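ParB domain protein nuclease (Sulfolobus solfataricus, PDB 5K5D) probably serves as the ParB-type component of a pNOB8-like archaeal DNA segregation system and may act as a nuclease. Local coordinates at residues V160-G165 with I197-T202; D235-L240 with P247-R252. The protein carries 4 engineered substitutions. All coordinates share one frame; numbering follows the deposited sequence.

Contact 1: residues V160-G165 with I197-T202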
ATOM      1  N   VAL B 160      -1.059 -17.047   2.142  1.00 37.52           N
ATOM      2  CA  VAL B 160      -2.330 -16.342   2.101  1.00 37.33           C
ATOM      3  C   VAL B 160      -2.908 -16.453   0.695  1.00 37.83           C
ATOM      4  O   VAL B 160      -2.170 -16.625  -0.279  1.00 34.32           O
ATOM      5  CB  VAL B 160      -2.181 -14.864   2.507  1.00 39.60           C
ATOM      6  CG1 VAL B 160      -1.373 -14.104   1.467  1.00 32.61           C
ATOM      7  CG2 VAL B 160      -3.554 -14.220   2.709  1.00 41.45           C
ATOM      8  N   THR B 161      -4.228 -16.378   0.597  1.00 44.74           N
ATOM      9  CA  THR B 161      -4.902 -16.513  -0.688  1.00 47.01           C
ATOM     10  C   THR B 161      -5.660 -15.245  -1.043  1.00 48.56           C
ATOM     11  O   THR B 161      -6.663 -14.911  -0.416  1.00 50.53           O
ATOM     12  CB  THR B 161      -5.878 -17.704  -0.693  1.00 36.63           C
ATOM     13  OG1 THR B 161      -5.153 -18.912  -0.432  1.00 38.61           O
ATOM     14  CG2 THR B 161      -6.581 -17.818  -2.045  1.00 25.87           C
ATOM     15  N   LEU B 162      -5.173 -14.543  -2.059  1.00 53.95           N
ATOM     16  CA  LEU B 162      -5.781 -13.288  -2.481  1.00 51.66           C
ATOM     17  C   LEU B 162      -7.116 -13.550  -3.167  1.00 48.22           C
ATOM     18  O   LEU B 162      -7.490 -14.698  -3.399  1.00 46.68           O
ATOM     19  CB  LEU B 162      -4.838 -12.524  -3.410  1.00 50.84           C
ATOM     20  CG  LEU B 162      -3.384 -12.438  -2.934  1.00 47.33           C
ATOM     21  CD1 LEU B 162      -2.517 -11.725  -3.964  1.00 46.72           C
ATOM     22  CD2 LEU B 162      -3.290 -11.752  -1.573  1.00 43.26           C
ATOM     23  N   ASP B 163      -7.826 -12.478  -3.495  1.00 52.89           N
ATOM     24  CA  ASP B 163      -9.166 -12.590  -4.059  1.00 59.74           C
ATOM     25  C   ASP B 163      -9.146 -12.946  -5.544  1.00 61.72           C
ATOM     26  O   ASP B 163      -9.981 -12.471  -6.314  1.00 70.74           O
ATOM     27  CB  ASP B 163      -9.928 -11.282  -3.854  1.00 64.28           C
ATOM     28  CG  ASP B 163      -9.351 -10.140  -4.674  1.00 69.85           C
ATOM     29  OD1 ASP B 163      -8.136 -10.173  -4.972  1.00 63.62           O
ATOM     30  OD2 ASP B 163     -10.112  -9.214  -5.028  1.00 78.47           O
ATOM     31  N   ASP B 164      -8.196 -13.781  -5.947  1.00 57.53           N
ATOM     32  CA  ASP B 164      -8.079 -14.181  -7.344  1.00 59.09           C
ATOM     33  C   ASP B 164      -7.527 -15.595  -7.443  1.00 66.16           C
ATOM     34  O   ASP B 164      -7.372 -16.135  -8.539  1.00 68.73           O
ATOM     35  CB  ASP B 164      -7.154 -13.226  -8.099  1.00 53.97           C
ATOM     36  CG  ASP B 164      -5.696 -13.443  -7.755  1.00 55.12           C
ATOM     37  OD1 ASP B 164      -4.843 -13.287  -8.653  1.00 48.88           O
ATOM     38  OD2 ASP B 164      -5.404 -13.780  -6.584  1.00 60.39           O
ATOM     39  N   GLY B 165      -7.216 -16.186  -6.294  1.00 66.97           N
ATOM     40  CA  GLY B 165      -6.673 -17.530  -6.251  1.00 65.42           C
ATOM     41  C   GLY B 165      -5.162 -17.551  -6.127  1.00 65.19           C
ATOM     42  O   GLY B 165      -4.566 -18.591  -5.839  1.00 67.65           O
ATOM     43  N   ILE B 197       4.903 -10.732   7.500  1.00 41.47           N
ATOM     44  CA  ILE B 197       4.376 -11.755   8.400  1.00 38.96           C
ATOM     45  C   ILE B 197       2.917 -11.491   8.763  1.00 37.00           C
ATOM     46  O   ILE B 197       2.097 -12.407   8.789  1.00 41.59           O
ATOM     47  CB  ILE B 197       5.213 -11.860   9.684  1.00 36.44           C
ATOM     48  CG1 ILE B 197       6.624 -12.339   9.344  1.00 36.26           C
ATOM     49  CG2 ILE B 197       4.550 -12.806  10.676  1.00 31.50           C
ATOM     50  CD1 ILE B 197       7.516 -12.521  10.545  1.00 43.65           C
ATOM     51  N   LEU B 198       2.590 -10.235   9.044  1.00 32.12           N
ATOM     52  CA  LEU B 198       1.220  -9.882   9.369  1.00 33.48           C
ATOM     53  C   LEU B 198       0.330 -10.064   8.148  1.00 33.73           C
ATOM     54  O   LEU B 198      -0.786 -10.564   8.254  1.00 32.80           O
ATOM     55  CB  LEU B 198       1.125  -8.437   9.871  1.00 33.62           C
ATOM     56  CG  LEU B 198       1.902  -8.065  11.136  1.00 30.86           C
ATOM     57  CD1 LEU B 198       1.602  -6.631  11.535  1.00 28.08           C
ATOM     58  CD2 LEU B 198       1.584  -9.017  12.276  1.00 33.92           C
ATOM     59  N   ARG B 199       0.832  -9.663   6.986  1.00 36.03           N
ATOM     60  CA  ARG B 199       0.033  -9.695   5.770  1.00 39.01           C
ATOM     61  C   ARG B 199      -0.408 -11.113   5.432  1.00 40.56           C
ATOM     62  O   ARG B 199      -1.515 -11.326   4.928  1.00 40.99           O
ATOM     63  CB  ARG B 199       0.811  -9.086   4.604  1.00 36.99           C
ATOM     64  CG  ARG B 199      -0.072  -8.538   3.499  1.00 37.51           C
ATOM     65  CD  ARG B 199      -0.423  -9.608   2.495  1.00 37.78           C
ATOM     66  NE  ARG B 199      -1.502  -9.182   1.613  1.00 40.11           N
ATOM     67  CZ  ARG B 199      -2.767  -9.561   1.749  1.00 36.28           C
ATOM     68  NH1 ARG B 199      -3.110 -10.384   2.732  1.00 33.39           N
ATOM     69  NH2 ARG B 199      -3.687  -9.123   0.898  1.00 31.70           N
ATOM     70  N   ILE B 200       0.457 -12.078   5.725  1.00 34.83           N
ATOM     71  CA  ILE B 200       0.202 -13.473   5.378  1.00 36.25           C
ATOM     72  C   ILE B 200      -0.463 -14.255   6.509  1.00 38.39           C
ATOM     73  O   ILE B 200      -1.412 -15.010   6.282  1.00 33.01           O
ATOM     74  CB  ILE B 200       1.498 -14.185   4.939  1.00 33.00           C
ATOM     75  CG1 ILE B 200       1.707 -14.006   3.433  1.00 34.36           C
ATOM     76  CG2 ILE B 200       1.454 -15.663   5.302  1.00 29.76           C
ATOM     77  CD1 ILE B 200       1.768 -12.552   2.989  1.00 34.75           C
ATOM     78  N   ASN B 201       0.031 -14.065   7.727  1.00 36.95           N
ATOM     79  CA  ASN B 201      -0.487 -14.810   8.868  1.00 47.01           C
ATOM     80  C   ASN B 201      -1.765 -14.214   9.448  1.00 47.83           C
ATOM     81  O   ASN B 201      -2.664 -14.944   9.868  1.00 48.54           O
ATOM     82  CB  ASN B 201       0.580 -14.946   9.957  1.00 52.94           C
ATOM     83  CG  ASN B 201       1.722 -15.855   9.545  1.00 55.61           C
ATOM     84  OD1 ASN B 201       1.677 -17.062   9.767  1.00 64.00           O
ATOM     85  ND2 ASN B 201       2.751 -15.278   8.936  1.00 57.25           N
ATOM     86  N   THR B 202      -1.854 -12.888   9.447  1.00 47.12           N
ATOM     87  CA  THR B 202      -2.947 -12.204  10.129  1.00 47.01           C
ATOM     88  C   THR B 202      -3.441 -10.956   9.379  1.00 43.24           C
ATOM     89  O   THR B 202      -3.282  -9.830   9.850  1.00 37.90           O
ATOM     90  CB  THR B 202      -2.528 -11.838  11.568  1.00 52.15           C
ATOM     91  OG1 THR B 202      -3.637 -11.262  12.267  1.00 66.62           O
ATOM     92  CG2 THR B 202      -1.357 -10.860  11.554  1.00 41.77           C
TER
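Arg199 NH2 is held by a salt bridge to Asp121 of helix 109-128, while Leu162 CD2 lies over one face of the same guanidinium, 3.6 Å from Arg199 NH2 and offset toward the rim. The methyl thus packs on the flat group without competing for its N-H bonds, and the two side chains cross at about a right angle. Arg199 reaches this place because its CG stands anti to the backbone N (chi1 -155°) and the chain then bends at chi2, which turns the charged end back toward segment 160-165. Val160 points at the helix and splits its two methyls between neighbouring residues. Its CG1 meets Ile200 CG1 at 3.7 Å, nearly crosswise, and its CG2 approaches Arg199 NH1 obliquely at 3.9 Å. An alanine in place of Val160 would lose both methyls and would probably leave a gap beside Ile200, with one flank of the Arg199 guanidinium less confined. Near the helix end, Ile197 O accepts from both Asn201 N and Asn201 ND2, the latter at 2.9 Å on a lone pair in the carbonyl plane. Beyond Leu162 the chain turns, with a bond of 3.3 Å from Gly165 N to Leu162 O, and the backbone angles of Gly165 suit glycine alone. Val160 is paired through its backbone with Ile168, so the arrangement is that of a two-stranded antiparallel hairpin, 159-161 with 167-169, laid against the last turn of helix 189-201.

Contact 2: residues D235-L240 with P247-R252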
ATOM      1  N   ASP B 235      -6.366 -16.948  17.500  1.00 38.97           N
ATOM      2  CA  ASP B 235      -7.679 -17.164  16.892  1.00 40.20           C
ATOM      3  C   ASP B 235      -8.833 -16.628  17.725  1.00 48.42           C
ATOM      4  O   ASP B 235      -9.861 -16.216  17.181  1.00 46.36           O
ATOM      5  CB  ASP B 235      -7.907 -18.650  16.613  1.00 46.19           C
ATOM      6  CG  ASP B 235      -7.056 -19.164  15.470  1.00 49.73           C
ATOM      7  OD1 ASP B 235      -6.833 -18.398  14.510  1.00 52.17           O
ATOM      8  OD2 ASP B 235      -6.613 -20.330  15.532  1.00 48.29           O
ATOM      9  N   LYS B 236      -8.678 -16.658  19.044  1.00 53.95           N
ATOM     10  CA  LYS B 236      -9.707 -16.114  19.919  1.00 52.63           C
ATOM     11  C   LYS B 236      -9.821 -14.613  19.684  1.00 45.27           C
ATOM     12  O   LYS B 236     -10.922 -14.071  19.596  1.00 44.82           O
ATOM     13  CB  LYS B 236      -9.406 -16.422  21.386  1.00 51.30           C
ATOM     14  CG  LYS B 236      -9.551 -17.889  21.751  1.00 54.58           C
ATOM     15  CD  LYS B 236      -9.209 -18.114  23.216  1.00 64.14           C
ATOM     16  CE  LYS B 236      -9.416 -19.559  23.636  1.00 71.50           C
ATOM     17  NZ  LYS B 236      -9.249 -19.718  25.113  1.00 75.71           N
ATOM     18  N   LEU B 237      -8.673 -13.954  19.559  1.00 42.79           N
ATOM     19  CA  LEU B 237      -8.637 -12.523  19.271  1.00 42.37           C
ATOM     20  C   LEU B 237      -9.226 -12.229  17.900  1.00 42.86           C
ATOM     21  O   LEU B 237     -10.041 -11.323  17.745  1.00 39.04           O
ATOM     22  CB  LEU B 237      -7.204 -11.995  19.343  1.00 39.30           C
ATOM     23  CG  LEU B 237      -7.018 -10.529  18.948  1.00 39.26           C
ATOM     24  CD1 LEU B 237      -7.874  -9.619  19.811  1.00 41.31           C
ATOM     25  CD2 LEU B 237      -5.558 -10.130  19.028  1.00 37.62           C
ATOM     26  N   LYS B 238      -8.801 -13.000  16.903  1.00 47.62           N
ATOM     27  CA  LYS B 238      -9.271 -12.817  15.534  1.00 45.22           C
ATOM     28  C   LYS B 238     -10.775 -13.043  15.427  1.00 46.57           C
ATOM     29  O   LYS B 238     -11.464 -12.342  14.686  1.00 43.37           O
ATOM     30  CB  LYS B 238      -8.538 -13.776  14.593  1.00 44.89           C
ATOM     31  CG  LYS B 238      -9.165 -13.904  13.212  1.00 43.15           C
ATOM     32  CD  LYS B 238      -8.590 -15.105  12.457  1.00 46.90           C
ATOM     33  CE  LYS B 238      -9.246 -15.269  11.091  1.00 47.16           C
ATOM     34  NZ  LYS B 238      -8.976 -16.607  10.495  1.00 45.07           N
ATOM     35  N   ASP B 239     -11.279 -14.026  16.168  1.00 44.60           N
ATOM     36  CA  ASP B 239     -12.688 -14.399  16.091  1.00 41.11           C
ATOM     37  C   ASP B 239     -13.548 -13.565  17.030  1.00 43.55           C
ATOM     38  O   ASP B 239     -14.766 -13.723  17.079  1.00 41.20           O
ATOM     39  CB  ASP B 239     -12.866 -15.888  16.390  1.00 43.21           C
ATOM     40  CG  ASP B 239     -12.260 -16.770  15.321  1.00 53.69           C
ATOM     41  OD1 ASP B 239     -12.150 -16.305  14.165  1.00 53.73           O
ATOM     42  OD2 ASP B 239     -11.896 -17.926  15.634  1.00 59.97           O
ATOM     43  N   LEU B 240     -12.903 -12.678  17.778  1.00 47.97           N
ATOM     44  CA  LEU B 240     -13.613 -11.778  18.671  1.00 53.81           C
ATOM     45  C   LEU B 240     -14.602 -10.952  17.863  1.00 53.77           C
ATOM     46  O   LEU B 240     -14.373 -10.686  16.686  1.00 56.08           O
ATOM     47  CB  LEU B 240     -12.629 -10.851  19.384  1.00 54.03           C
ATOM     48  CG  LEU B 240     -12.634 -10.852  20.912  1.00 53.02           C
ATOM     49  CD1 LEU B 240     -11.775  -9.710  21.436  1.00 51.62           C
ATOM     50  CD2 LEU B 240     -14.054 -10.745  21.445  1.00 53.22           C
ATOM     51  N   PRO B 247     -12.070  -1.926  19.864  1.00 50.68           N
ATOM     52  CA  PRO B 247     -11.571  -1.079  20.955  1.00 52.23           C
ATOM     53  C   PRO B 247     -10.308  -1.648  21.594  1.00 51.66           C
ATOM     54  O   PRO B 247      -9.427  -0.896  22.023  1.00 51.09           O
ATOM     55  CB  PRO B 247     -12.729  -1.078  21.959  1.00 52.80           C
ATOM     56  CG  PRO B 247     -13.477  -2.328  21.678  1.00 55.39           C
ATOM     57  CD  PRO B 247     -13.360  -2.553  20.199  1.00 52.35           C
ATOM     58  N   LEU B 248     -10.224  -2.971  21.645  1.00 50.41           N
ATOM     59  CA  LEU B 248      -9.079  -3.649  22.241  1.00 52.53           C
ATOM     60  C   LEU B 248      -7.796  -3.401  21.452  1.00 50.34           C
ATOM     61  O   LEU B 248      -6.699  -3.511  21.992  1.00 50.05           O
ATOM     62  CB  LEU B 248      -9.351  -5.151  22.313  1.00 59.57           C
ATOM     63  CG  LEU B 248      -8.598  -5.936  23.386  1.00 66.96           C
ATOM     64  CD1 LEU B 248      -9.121  -5.567  24.765  1.00 70.24           C
ATOM     65  CD2 LEU B 248      -8.741  -7.427  23.142  1.00 68.02           C
ATOM     66  N   ILE B 249      -7.935  -3.068  20.172  1.00 50.34           N
ATOM     67  CA  ILE B 249      -6.779  -2.956  19.287  1.00 43.11           C
ATOM     68  C   ILE B 249      -6.488  -1.530  18.833  1.00 46.39           C
ATOM     69  O   ILE B 249      -5.332  -1.103  18.800  1.00 49.11           O
ATOM     70  CB  ILE B 249      -6.944  -3.856  18.043  1.00 43.84           C
ATOM     71  CG1 ILE B 249      -6.968  -5.329  18.454  1.00 43.43           C
ATOM     72  CG2 ILE B 249      -5.829  -3.603  17.046  1.00 36.35           C
ATOM     73  CD1 ILE B 249      -7.230  -6.275  17.306  1.00 44.30           C
ATOM     74  N   THR B 250      -7.538  -0.798  18.479  1.00 47.17           N
ATOM     75  CA  THR B 250      -7.378   0.524  17.894  1.00 42.78           C
ATOM     76  C   THR B 250      -7.135   1.579  18.952  1.00 49.83           C
ATOM     77  O   THR B 250      -6.888   2.745  18.641  1.00 52.21           O
ATOM     78  CB  THR B 250      -8.605   0.918  17.090  1.00 39.25           C
ATOM     79  OG1 THR B 250      -9.700   1.164  17.982  1.00 39.15           O
ATOM     80  CG2 THR B 250      -8.966  -0.197  16.125  1.00 45.40           C
ATOM     81  N   THR B 251      -7.208   1.167  20.209  1.00 52.67           N
ATOM     82  CA  THR B 251      -6.999   2.091  21.310  1.00 58.89           C
ATOM     83  C   THR B 251      -5.782   1.691  22.131  1.00 54.47           C
ATOM     84  O   THR B 251      -5.469   0.503  22.268  1.00 47.08           O
ATOM     85  CB  THR B 251      -8.240   2.169  22.219  1.00 65.40           C
ATOM     86  OG1 THR B 251      -9.369   2.600  21.449  1.00 66.98           O
ATOM     87  CG2 THR B 251      -8.008   3.156  23.346  1.00 68.62           C
ATOM     88  N   ARG B 252      -5.087   2.692  22.663  1.00 50.52           N
ATOM     89  CA  ARG B 252      -3.978   2.446  23.573  1.00 54.92           C
ATOM     90  C   ARG B 252      -4.479   1.764  24.845  1.00 55.98           C
ATOM     91  O   ARG B 252      -3.816   0.883  25.394  1.00 51.60           O
ATOM     92  CB  ARG B 252      -3.272   3.754  23.924  1.00 57.57           C
ATOM     93  CG  ARG B 252      -2.102   3.580  24.878  1.00 65.14           C
ATOM     94  CD  ARG B 252      -1.475   4.912  25.259  1.00 72.31           C
ATOM     95  NE  ARG B 252      -0.336   4.723  26.153  1.00 80.75           N
ATOM     96  CZ  ARG B 252      -0.435   4.586  27.471  1.00 85.42           C
ATOM     97  NH1 ARG B 252       0.656   4.416  28.206  1.00 85.27           N
ATOM     98  NH2 ARG B 252      -1.627   4.621  28.053  1.00 85.07           N
TER
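Two consecutive short helices, 234-238 and 242-250, fold against each other in the all-helical region that holds the second domain of the Ssol_1539-like family, and they meet through Leu237, Leu240, Leu248 and Ile249. The join is made wholly by apolar methyl groups, and the backbones stay well apart, the closest CA pair being Leu237 and Leu248 at 9.4 Å. Leu248 CD2 is shared by two leucines. It touches Leu237 CD1 at 4.1 Å, the two leucines meeting at a slant. It also touches Leu240 CD1 at 4.2 Å, here with the side chains nearly perpendicular. Leu237 CD1 and Leu240 CD1 are themselves 4.2 Å apart, so the three methyls form an almost equilateral triangle. Leu237 CD1 is shared in turn, since it also reaches Ile249 CD1 at 4.2 Å, roughly at right angles to its line to Leu248. Leu237 can serve both partners because its CG is anti to the backbone N (chi1 175°), which carries the branch across to the second helix. Leu240 joins from just beyond the helix end, where Leu240 N still bonds back to Leu237 O at 3.2 Å. All four residues are buried, and the spacings are those of ordinary van der Waals contact. Around them Leu237 and Ile249 rest on Ile224 of helix 218-230 and, respectively, on Trp204 and Tyr208 of helix 203-210, while Leu240 and Leu248 lean on Ile270 and Met267 of helix 264-271, and Leu248 also meets Ile257 and Ile258 of helix 252-259.

Contact 1 is partly buried and joins a hairpin to a helix; contact 2 is fully buried and joins two helices, although its centre lies farther from the centre of the chain, about 22 Å against about 14 Å. Their chemistry differs: in contact 1 the buried Arg199, with Asp121 on a third helix as its acidic partner, lies among methyls, whereas contact 2 is aliphatic throughout. The two do not touch, their centres being about 19 Å apart, and they follow one another along the chain. Helices 203-210 and 218-230 serve as common neighbours, the former packing on Leu198 and Arg199 from one contact and on Leu237 and Ile249 from the other.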